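Local coordinates for protein 2-dehydro-3-deoxy-D-arabinonate dehydratase (Sulfolobus solfataricus, PDB 2Q18) that catalyses the metal-dependent dehydration of 2-dehydro-3-deoxy-D-arabinonate to 2,5-dioxopentanoate, a step in a pentose oxidation pathway that converts D-arabinonate to 2-oxoglutarate, at residues L210-V213 with F219-G222; L157-M162 with D198-P203; Q54-L57 with Q61-D64; L3-V6 with Y11-S14. One frame throughout, in Å; residues are numbered along the deposited sequence.

Contact 1: residues L210-V213 with F219-G222; sequences LKIV and FFEG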
loop_
_atom_site.group_PDB
_atom_site.type_symbol
_atom_site.label_atom_id
_atom_site.label_comp_id
_atom_site.label_asym_id
_atom_site.label_seq_id
_atom_site.Cartn_x
_atom_site.Cartn_y
_atom_site.Cartn_z
ATOM N N LEU A 210 -8.093 40.712 11.617
ATOM C CA LEU A 210 -7.938 39.846 12.779
ATOM C C LEU A 210 -8.876 40.266 13.913
ATOM O O LEU A 210 -8.992 41.456 14.228
ATOM C CB LEU A 210 -6.488 39.861 13.284
ATOM C CG LEU A 210 -6.185 39.246 14.661
ATOM C CD1 LEU A 210 -6.361 37.728 14.664
ATOM C CD2 LEU A 210 -4.791 39.618 15.143
ATOM N N LYS A 211 -9.531 39.275 14.517
ATOM C CA LYS A 211 -10.308 39.465 15.737
ATOM C C LYS A 211 -9.930 38.401 16.752
ATOM O O LYS A 211 -9.865 37.210 16.424
ATOM C CB LYS A 211 -11.810 39.390 15.453
ATOM C CG LYS A 211 -12.374 40.608 14.752
ATOM C CD LYS A 211 -13.766 40.354 14.180
ATOM C CE LYS A 211 -14.825 40.239 15.265
ATOM N NZ LYS A 211 -16.199 40.151 14.681
ATOM N N ILE A 212 -9.654 38.838 17.976
ATOM C CA ILE A 212 -9.500 37.928 19.100
ATOM C C ILE A 212 -10.719 38.114 20.000
ATOM O O ILE A 212 -10.952 39.204 20.533
ATOM C CB ILE A 212 -8.196 38.179 19.884
ATOM C CG1 ILE A 212 -6.980 38.089 18.940
ATOM C CG2 ILE A 212 -8.081 37.191 21.051
ATOM C CD1 ILE A 212 -5.669 38.629 19.519
ATOM N N VAL A 213 -11.502 37.050 20.145
ATOM C CA VAL A 213 -12.740 37.090 20.915
ATOM C C VAL A 213 -12.536 36.354 22.232
ATOM O O VAL A 213 -12.189 35.168 22.247
ATOM C CB VAL A 213 -13.934 36.501 20.118
ATOM C CG1 VAL A 213 -15.232 36.592 20.931
ATOM C CG2 VAL A 213 -14.098 37.224 18.790
ATOM N N PHE A 219 -11.770 41.378 22.064
ATOM C CA PHE A 219 -10.609 41.721 22.871
ATOM C C PHE A 219 -9.539 42.432 22.039
ATOM O O PHE A 219 -8.751 43.223 22.562
ATOM C CB PHE A 219 -10.067 40.449 23.522
ATOM C CG PHE A 219 -8.862 40.658 24.393
ATOM C CD1 PHE A 219 -7.644 40.077 24.055
ATOM C CD2 PHE A 219 -8.944 41.413 25.562
ATOM C CE1 PHE A 219 -6.526 40.252 24.861
ATOM C CE2 PHE A 219 -7.830 41.597 26.374
ATOM C CZ PHE A 219 -6.619 41.015 26.025
ATOM N N PHE A 220 -9.521 42.142 20.742
ATOM C CA PHE A 220 -8.672 42.850 19.788
ATOM C C PHE A 220 -9.291 42.784 18.402
ATOM O O PHE A 220 -9.842 41.756 18.009
ATOM C CB PHE A 220 -7.245 42.271 19.744
ATOM C CG PHE A 220 -6.382 42.895 18.673
ATOM C CD1 PHE A 220 -5.612 44.021 18.951
ATOM C CD2 PHE A 220 -6.376 42.385 17.376
ATOM C CE1 PHE A 220 -4.839 44.622 17.959
ATOM C CE2 PHE A 220 -5.610 42.980 16.378
ATOM C CZ PHE A 220 -4.836 44.098 16.671
ATOM N N GLU A 221 -9.204 43.888 17.669
ATOM C CA GLU A 221 -9.553 43.903 16.256
ATOM C C GLU A 221 -8.621 44.840 15.496
ATOM O O GLU A 221 -8.320 45.942 15.957
ATOM C CB GLU A 221 -11.016 44.294 16.039
ATOM C CG GLU A 221 -11.458 44.230 14.578
ATOM C CD GLU A 221 -12.968 44.261 14.400
ATOM O OE1 GLU A 221 -13.703 44.294 15.412
ATOM O OE2 GLU A 221 -13.423 44.251 13.236
ATOM N N GLY A 222 -8.164 44.385 14.335
ATOM C CA GLY A 222 -7.266 45.165 13.495
ATOM C C GLY A 222 -7.291 44.650 12.073
ATOM O O GLY A 222 -7.528 43.460 11.835
#
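Leu210, Ile212 and Phe220 form the apolar centre on one face of two antiparallel strands. The leucine brings its CD2 methyl to the Phe220 ring, 3.7 Å from CE2, the two side chains crossing at about a right angle; Phe220 CG, anti to its own N (chi1 174°), places the ring beside the leucine. Ile212 spreads its two branches: CD1 reaches Phe220 CB at 4.0 Å, while CG2 lies at the edge of the Phe219 ring, near its plane. Branched aliphatic groups suit this face: their several methyls can meet Phe220 and, from beyond the hairpin, Pro142 of strand 140-150. Gly222 completes the row without a side chain, where a CB would collide with the Phe220 ring. Between the strands, Leu210 and Gly222 exchange two backbone hydrogen bonds, and Ile212 N donates to Phe220 O at 2.9 Å. Ile212 O is gripped twice, by Phe219 N at 2.8 Å and by Phe220 N at 3.3 Å, the first bond being bent to 135° at the hydrogen. On the other face Lys211 and Glu221 run side by side, the lysine CG 3.7 Å from the glutamate CD; the charged ends do not touch, NZ lying 4.9 Å from OE1, so any attraction is probably weak. Two residues facing one across an antiparallel pair make a classic beta bulge, here set into the beta hairpin of strands 207-214 and 217-225.

Contact 2: residues L157-M162 with D198-P203; sequences LGYTIM and DEIKNP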
loop_
_atom_site.group_PDB
_atom_site.type_symbol
_atom_site.label_atom_id
_atom_site.label_comp_id
_atom_site.label_asym_id
_atom_site.label_seq_id
_atom_site.Cartn_x
_atom_site.Cartn_y
_atom_site.Cartn_z
ATOM N N LEU A 157 -0.202 27.619 -6.689
ATOM C CA LEU A 157 -1.355 26.779 -7.015
ATOM C C LEU A 157 -2.646 27.324 -6.415
ATOM O O LEU A 157 -3.742 26.925 -6.817
ATOM C CB LEU A 157 -1.132 25.348 -6.522
ATOM C CG LEU A 157 0.069 24.578 -7.070
ATOM C CD1 LEU A 157 0.210 23.247 -6.337
ATOM C CD2 LEU A 157 -0.062 24.366 -8.575
ATOM N N GLY A 158 -2.514 28.224 -5.447
ATOM C CA GLY A 158 -3.675 28.824 -4.809
ATOM C C GLY A 158 -3.329 29.634 -3.582
ATOM O O GLY A 158 -2.162 29.693 -3.178
ATOM N N TYR A 159 -4.356 30.253 -2.994
ATOM C CA TYR A 159 -4.207 31.116 -1.822
ATOM C C TYR A 159 -5.086 30.638 -0.679
ATOM O O TYR A 159 -6.145 30.050 -0.901
ATOM C CB TYR A 159 -4.590 32.565 -2.154
ATOM C CG TYR A 159 -3.738 33.213 -3.221
ATOM C CD1 TYR A 159 -2.651 34.015 -2.876
ATOM C CD2 TYR A 159 -4.021 33.028 -4.578
ATOM C CE1 TYR A 159 -1.863 34.617 -3.853
ATOM C CE2 TYR A 159 -3.234 33.622 -5.564
ATOM C CZ TYR A 159 -2.157 34.414 -5.190
ATOM O OH TYR A 159 -1.374 35.008 -6.151
ATOM N N THR A 160 -4.643 30.912 0.541
ATOM C CA THR A 160 -5.385 30.546 1.737
ATOM C C THR A 160 -5.059 31.533 2.868
ATOM O O THR A 160 -4.158 32.371 2.736
ATOM C CB THR A 160 -5.104 29.063 2.147
ATOM O OG1 THR A 160 -6.111 28.602 3.056
ATOM C CG2 THR A 160 -3.716 28.895 2.776
ATOM N N ILE A 161 -5.806 31.444 3.963
ATOM C CA ILE A 161 -5.518 32.224 5.163
ATOM C C ILE A 161 -4.646 31.366 6.064
ATOM O O ILE A 161 -4.941 30.192 6.254
ATOM C CB ILE A 161 -6.817 32.574 5.936
ATOM C CG1 ILE A 161 -7.833 33.256 5.014
ATOM C CG2 ILE A 161 -6.504 33.424 7.175
ATOM C CD1 ILE A 161 -9.261 33.262 5.562
ATOM N N MET A 162 -3.581 31.933 6.620
ATOM C CA MET A 162 -2.800 31.203 7.621
ATOM C C MET A 162 -2.617 32.029 8.883
ATOM O O MET A 162 -2.422 33.242 8.817
ATOM C CB MET A 162 -1.432 30.744 7.072
ATOM C CG MET A 162 -0.566 29.928 8.076
ATOM S SD MET A 162 0.803 28.962 7.331
ATOM C CE MET A 162 -0.128 27.564 6.705
ATOM N N ASP A 198 -7.005 31.965 -10.054
ATOM C CA ASP A 198 -7.979 32.767 -10.805
ATOM C C ASP A 198 -9.111 33.347 -9.943
ATOM O O ASP A 198 -9.897 34.169 -10.417
ATOM C CB ASP A 198 -8.552 31.966 -11.990
ATOM C CG ASP A 198 -9.262 30.682 -11.560
ATOM O OD1 ASP A 198 -9.739 29.948 -12.451
ATOM O OD2 ASP A 198 -9.353 30.402 -10.345
ATOM N N GLU A 199 -9.194 32.916 -8.685
ATOM C CA GLU A 199 -10.180 33.457 -7.747
ATOM C C GLU A 199 -9.694 34.773 -7.136
ATOM O O GLU A 199 -10.478 35.518 -6.549
ATOM C CB GLU A 199 -10.500 32.446 -6.637
ATOM C CG GLU A 199 -11.134 31.134 -7.119
ATOM C CD GLU A 199 -12.638 31.227 -7.353
ATOM O OE1 GLU A 199 -13.244 32.286 -7.070
ATOM O OE2 GLU A 199 -13.221 30.227 -7.819
ATOM N N ILE A 200 -8.397 35.045 -7.276
ATOM C CA ILE A 200 -7.802 36.282 -6.765
ATOM C C ILE A 200 -7.114 37.062 -7.892
ATOM O O ILE A 200 -5.985 36.746 -8.292
ATOM C CB ILE A 200 -6.842 36.018 -5.568
ATOM C CG1 ILE A 200 -7.638 35.481 -4.369
ATOM C CG2 ILE A 200 -6.089 37.292 -5.181
ATOM C CD1 ILE A 200 -6.843 35.320 -3.092
ATOM N N LYS A 201 -7.814 38.075 -8.402
ATOM C CA LYS A 201 -7.308 38.911 -9.492
ATOM C C LYS A 201 -6.035 39.657 -9.100
ATOM O O LYS A 201 -5.098 39.762 -9.893
ATOM C CB LYS A 201 -8.383 39.901 -9.965
ATOM C CG LYS A 201 -9.536 39.263 -10.748
ATOM C CD LYS A 201 -9.101 38.828 -12.151
ATOM C CE LYS A 201 -10.170 37.990 -12.843
ATOM N NZ LYS A 201 -11.392 38.780 -13.178
ATOM N N ASN A 202 -6.007 40.160 -7.868
ATOM C CA ASN A 202 -4.854 40.886 -7.356
ATOM C C ASN A 202 -4.578 40.526 -5.897
ATOM O O ASN A 202 -5.292 40.983 -4.998
ATOM C CB ASN A 202 -5.058 42.398 -7.515
ATOM C CG ASN A 202 -3.797 43.203 -7.220
ATOM O OD1 ASN A 202 -2.761 42.662 -6.828
ATOM N ND2 ASN A 202 -3.887 44.514 -7.412
ATOM N N PRO A 203 -3.539 39.699 -5.658
ATOM C CA PRO A 203 -3.164 39.309 -4.296
ATOM C C PRO A 203 -2.699 40.489 -3.448
ATOM O O PRO A 203 -2.692 40.395 -2.220
ATOM C CB PRO A 203 -2.016 38.315 -4.513
ATOM C CG PRO A 203 -1.486 38.629 -5.865
ATOM C CD PRO A 203 -2.667 39.071 -6.668
#
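Tyr159 reaches out from its strand to meet Ile200 and Pro203 in the loop that follows strand 188-195. Its CB lies 3.7 Å from the CD1 methyl of Ile200, and the same methyl continues along the base of the ring, 3.8 Å from CG and 3.9 Å from CD2. Ile200 can deliver that methyl because its CG1 arm is extended, with CD1 anti to CA (chi2 -174°). Halfway along the ring the partner changes: CE1 is 3.8 Å from Pro203 CB, and CZ is only slightly farther from the same carbon; a long, flat residue suits this place, since one side chain serves two apolar partners at its opposite ends. The strand itself, 156-167, lies between strands 140-150 and 188-195 with antiparallel pairing to both, and a classic beta bulge, in which Leu157 and Gly158 both face Val149, precedes the tyrosine. From that position the aromatic side chain joins the sheet to the loop, packing also on Val148 and Val195. At the tip, OH rests 3.6 Å from Pro203 CG, a van der Waals contact with the compact proline ring. Beyond the tyrosine, Pro203 O accepts a hydrogen bond from Thr226 OG1.

Contact 3: residues Q54-L57 with Q61-D64; sequences QSLL and QIND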
loop_
_atom_site.group_PDB
_atom_site.type_symbol
_atom_site.label_atom_id
_atom_site.label_comp_id
_atom_site.label_asym_id
_atom_site.label_seq_id
_atom_site.Cartn_x
_atom_site.Cartn_y
_atom_site.Cartn_z
ATOM N N GLN A 54 -21.870 26.464 3.530
ATOM C CA GLN A 54 -22.068 27.611 4.426
ATOM C C GLN A 54 -22.260 27.187 5.879
ATOM O O GLN A 54 -21.713 27.822 6.777
ATOM C CB GLN A 54 -23.226 28.502 3.962
ATOM C CG GLN A 54 -22.980 29.234 2.635
ATOM C CD GLN A 54 -21.790 30.197 2.666
ATOM O OE1 GLN A 54 -21.166 30.447 1.635
ATOM N NE2 GLN A 54 -21.479 30.742 3.842
ATOM N N SER A 55 -23.010 26.107 6.104
ATOM C CA SER A 55 -23.176 25.551 7.450
ATOM C C SER A 55 -21.879 24.993 8.020
ATOM O O SER A 55 -21.601 25.174 9.206
ATOM C CB SER A 55 -24.250 24.465 7.486
ATOM O OG SER A 55 -25.543 25.024 7.380
ATOM N N LEU A 56 -21.102 24.302 7.183
ATOM C CA LEU A 56 -19.790 23.785 7.596
ATOM C C LEU A 56 -18.870 24.907 8.059
ATOM O O LEU A 56 -18.169 24.759 9.055
ATOM C CB LEU A 56 -19.111 22.991 6.470
ATOM C CG LEU A 56 -19.515 21.534 6.238
ATOM C CD1 LEU A 56 -18.796 20.992 5.002
ATOM C CD2 LEU A 56 -19.221 20.659 7.456
ATOM N N LEU A 57 -18.877 26.020 7.333
ATOM C CA LEU A 57 -18.099 27.202 7.712
ATOM C C LEU A 57 -18.477 27.724 9.099
ATOM O O LEU A 57 -17.600 28.078 9.892
ATOM C CB LEU A 57 -18.265 28.320 6.676
ATOM C CG LEU A 57 -17.740 28.116 5.250
ATOM C CD1 LEU A 57 -18.059 29.335 4.406
ATOM C CD2 LEU A 57 -16.237 27.820 5.227
ATOM N N GLN A 61 -19.029 21.117 12.038
ATOM C CA GLN A 61 -19.467 19.743 11.838
ATOM C C GLN A 61 -20.970 19.700 11.571
ATOM O O GLN A 61 -21.756 20.297 12.309
ATOM C CB GLN A 61 -19.091 18.861 13.042
ATOM C CG GLN A 61 -19.635 17.422 12.966
ATOM C CD GLN A 61 -18.820 16.401 13.761
ATOM O OE1 GLN A 61 -17.984 16.753 14.600
ATOM N NE2 GLN A 61 -19.067 15.119 13.491
ATOM N N ILE A 62 -21.344 19.021 10.489
ATOM C CA ILE A 62 -22.738 18.712 10.177
ATOM C C ILE A 62 -22.833 17.196 10.077
ATOM O O ILE A 62 -22.105 16.574 9.296
ATOM C CB ILE A 62 -23.207 19.331 8.825
ATOM C CG1 ILE A 62 -22.838 20.819 8.708
ATOM C CG2 ILE A 62 -24.716 19.100 8.610
ATOM C CD1 ILE A 62 -23.436 21.726 9.785
ATOM N N ASN A 63 -23.730 16.609 10.867
ATOM C CA ASN A 63 -23.907 15.156 10.916
ATOM C C ASN A 63 -22.593 14.431 11.216
ATOM O O ASN A 63 -22.004 14.642 12.278
ATOM C CB ASN A 63 -24.577 14.640 9.635
ATOM C CG ASN A 63 -26.002 15.158 9.470
ATOM O OD1 ASN A 63 -26.358 15.707 8.424
ATOM N ND2 ASN A 63 -26.819 14.993 10.508
ATOM N N ASP A 64 -22.122 13.598 10.288
ATOM C CA ASP A 64 -20.874 12.861 10.507
ATOM C C ASP A 64 -19.663 13.410 9.735
ATOM O O ASP A 64 -18.616 12.757 9.675
ATOM C CB ASP A 64 -21.064 11.358 10.253
ATOM C CG ASP A 64 -21.562 11.053 8.853
ATOM O OD1 ASP A 64 -21.945 11.996 8.124
ATOM O OD2 ASP A 64 -21.574 9.858 8.482
#
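The hydroxyl OG of Ser55 is hydrogen-bonded to Asp52 OD2 near the start of the helix, while the CB of the same serine meets the CD1 methyl of Ile62 at 3.7 Å. The small serine thus meets both needs, carbon against the isoleucine and oxygen toward the aspartate. The polar bond within 61-64 joins Gln61 NE2 to Asn63 O at 3.2 Å, with an N-H...O angle of 147°; it bridges the residue between them, on the strand side of the contact. Next along the helix, Leu56 sends CD2 to 3.8 Å from Ile62 CG1, the two side chains meeting at a slant. Ile62 reaches both helix residues through one branch: CG1 stands anti to the carbonyl carbon (chi1 -49°), which directs the CG1-CD1 arm at the helix, CG1 toward the leucine and CD1 toward the serine. An alanine here would lack that arm and would probably open a gap beside Leu56 CD2 and leave Ser55 CB without its apolar partner. The contact folds strand 61-62 back against helix 53-59, from which it is separated by a short turn. Leu56 also packs on Ile65 of strand 65-67, which pairs with 61-62, and on strand 2-8, so the helix rests against neighbouring strands as well.

Contact 4: residues L3-V6 with Y11-S14; sequences LFRV and YYIS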
loop_
_atom_site.group_PDB
_atom_site.type_symbol
_atom_site.label_atom_id
_atom_site.label_comp_id
_atom_site.label_asym_id
_atom_site.label_seq_id
_atom_site.Cartn_x
_atom_site.Cartn_y
_atom_site.Cartn_z
ATOM N N LEU A 3 -11.447 25.090 -2.659
ATOM C CA LEU A 3 -11.300 23.710 -2.240
ATOM C C LEU A 3 -11.344 23.583 -0.721
ATOM O O LEU A 3 -10.657 24.315 -0.010
ATOM C CB LEU A 3 -9.977 23.178 -2.799
ATOM C CG LEU A 3 -9.513 21.750 -2.554
ATOM C CD1 LEU A 3 -8.747 21.263 -3.778
ATOM C CD2 LEU A 3 -8.626 21.718 -1.319
ATOM N N PHE A 4 -12.162 22.656 -0.235
ATOM C CA PHE A 4 -12.190 22.330 1.186
ATOM C C PHE A 4 -12.166 20.821 1.408
ATOM O O PHE A 4 -12.315 20.043 0.464
ATOM C CB PHE A 4 -13.367 23.013 1.916
ATOM C CG PHE A 4 -14.743 22.588 1.447
ATOM C CD1 PHE A 4 -15.307 23.132 0.293
ATOM C CD2 PHE A 4 -15.497 21.686 2.197
ATOM C CE1 PHE A 4 -16.586 22.759 -0.130
ATOM C CE2 PHE A 4 -16.780 21.310 1.789
ATOM C CZ PHE A 4 -17.324 21.846 0.623
ATOM N N ARG A 5 -11.952 20.416 2.654
ATOM C CA ARG A 5 -11.861 19.003 2.991
ATOM C C ARG A 5 -12.557 18.742 4.316
ATOM O O ARG A 5 -12.489 19.560 5.245
ATOM C CB ARG A 5 -10.391 18.554 3.043
ATOM C CG ARG A 5 -10.174 17.035 3.143
ATOM C CD ARG A 5 -8.689 16.667 3.037
ATOM N NE ARG A 5 -7.894 17.258 4.113
ATOM C CZ ARG A 5 -6.698 16.824 4.497
ATOM N NH1 ARG A 5 -6.133 15.783 3.896
ATOM N NH2 ARG A 5 -6.063 17.433 5.488
ATOM N N VAL A 6 -13.244 17.606 4.385
ATOM C CA VAL A 6 -13.876 17.154 5.616
ATOM C C VAL A 6 -13.268 15.829 6.047
ATOM O O VAL A 6 -12.733 15.080 5.221
ATOM C CB VAL A 6 -15.428 16.997 5.473
ATOM C CG1 VAL A 6 -16.060 18.285 4.948
ATOM C CG2 VAL A 6 -15.794 15.808 4.570
ATOM N N TYR A 11 -11.927 8.992 7.661
ATOM C CA TYR A 11 -11.386 9.219 6.311
ATOM C C TYR A 11 -11.709 10.619 5.781
ATOM O O TYR A 11 -12.601 11.297 6.297
ATOM C CB TYR A 11 -11.838 8.127 5.318
ATOM C CG TYR A 11 -13.337 7.932 5.206
ATOM C CD1 TYR A 11 -13.985 6.928 5.928
ATOM C CD2 TYR A 11 -14.109 8.738 4.364
ATOM C CE1 TYR A 11 -15.366 6.740 5.826
ATOM C CE2 TYR A 11 -15.493 8.559 4.260
ATOM C CZ TYR A 11 -16.111 7.559 4.989
ATOM O OH TYR A 11 -17.478 7.375 4.886
ATOM N N TYR A 12 -10.980 11.040 4.751
ATOM C CA TYR A 12 -11.139 12.371 4.173
ATOM C C TYR A 12 -11.956 12.352 2.897
ATOM O O TYR A 12 -11.892 11.394 2.122
ATOM C CB TYR A 12 -9.780 12.993 3.849
ATOM C CG TYR A 12 -8.916 13.339 5.039
ATOM C CD1 TYR A 12 -7.664 12.746 5.206
ATOM C CD2 TYR A 12 -9.336 14.276 5.987
ATOM C CE1 TYR A 12 -6.851 13.071 6.297
ATOM C CE2 TYR A 12 -8.537 14.607 7.078
ATOM C CZ TYR A 12 -7.300 14.001 7.230
ATOM O OH TYR A 12 -6.504 14.327 8.308
ATOM N N ILE A 13 -12.722 13.420 2.686
ATOM C CA ILE A 13 -13.338 13.693 1.392
ATOM C C ILE A 13 -13.071 15.151 1.036
ATOM O O ILE A 13 -13.282 16.053 1.860
ATOM C CB ILE A 13 -14.864 13.416 1.370
ATOM C CG1 ILE A 13 -15.177 11.993 1.851
ATOM C CG2 ILE A 13 -15.423 13.627 -0.050
ATOM C CD1 ILE A 13 -16.664 11.729 2.104
ATOM N N SER A 14 -12.592 15.376 -0.184
ATOM C CA SER A 14 -12.354 16.724 -0.675
ATOM C C SER A 14 -13.481 17.199 -1.576
ATOM O O SER A 14 -14.046 16.422 -2.350
ATOM C CB SER A 14 -11.017 16.807 -1.411
ATOM O OG SER A 14 -9.946 16.804 -0.487
#
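Arg5 lays its guanidinium flat on one face of the Tyr12 ring, CZ 3.8 Å from the ring centroid and the planes only 10° apart, a stacked cation-pi pair. The bend at chi3 (61°) brings the group over the ring, with NH1 3.6 Å from Tyr12 CD1. Its polar atoms are engaged beyond the hairpin: NE is hydrogen-bonded to Lys69 O and NH2 forms a salt bridge with Asp72 OD1, so charge, hydrogen bonds and ring together fix its rotation. A methionine in its place would probably leave Asp72 without its cationic mate, Lys69 O without this donor and the tyrosine ring freer to turn. In the backbone, Val6 and Ile13 form a hydrogen-bonded pair: Val6 N donates to Ile13 O at 3.0 Å, nearly straight at 172°, and Ile13 N donates back to Val6 O at the same distance. Both oxygens also receive CA-H contacts, Val6 O from Tyr12 CA at 3.3 Å and Ile13 O from Arg5 CA at 3.5 Å. The beta-branched pair shares the other face, Val6 CG2 against Ile13 CB. Around this hairpin, strand 2-8 pairs also with 65-67 and 188-195, strand 11-17 pairs with 23-26, and Tyr11 OH is hydrogen-bonded to Asp27 of the second subunit.

How the contacts relate
From the N terminus, contact 4 comes first, closing the hairpin of strands 2-8 and 11-17. Contact 3 then closes the short turn after helix 53-59, and it touches contact 4 directly: Leu56 CD1 packs on Phe4 CE2 and Val6 CG1, both at 3.8 Å. Contact 2 closes a longer excursion of 35 residues that includes helices and a strand, joining strand 156-167 to the segment after strand 188-195. Contact 1, the last of the four along the chain, closes the hairpin of strands 207-214 and 217-225. The four follow in series, none nesting or crossing. Strand 188-195 pairs with both 2-8 and 156-167, so it links the strands of contacts 4 and 2, whose centres are about 19 Å apart.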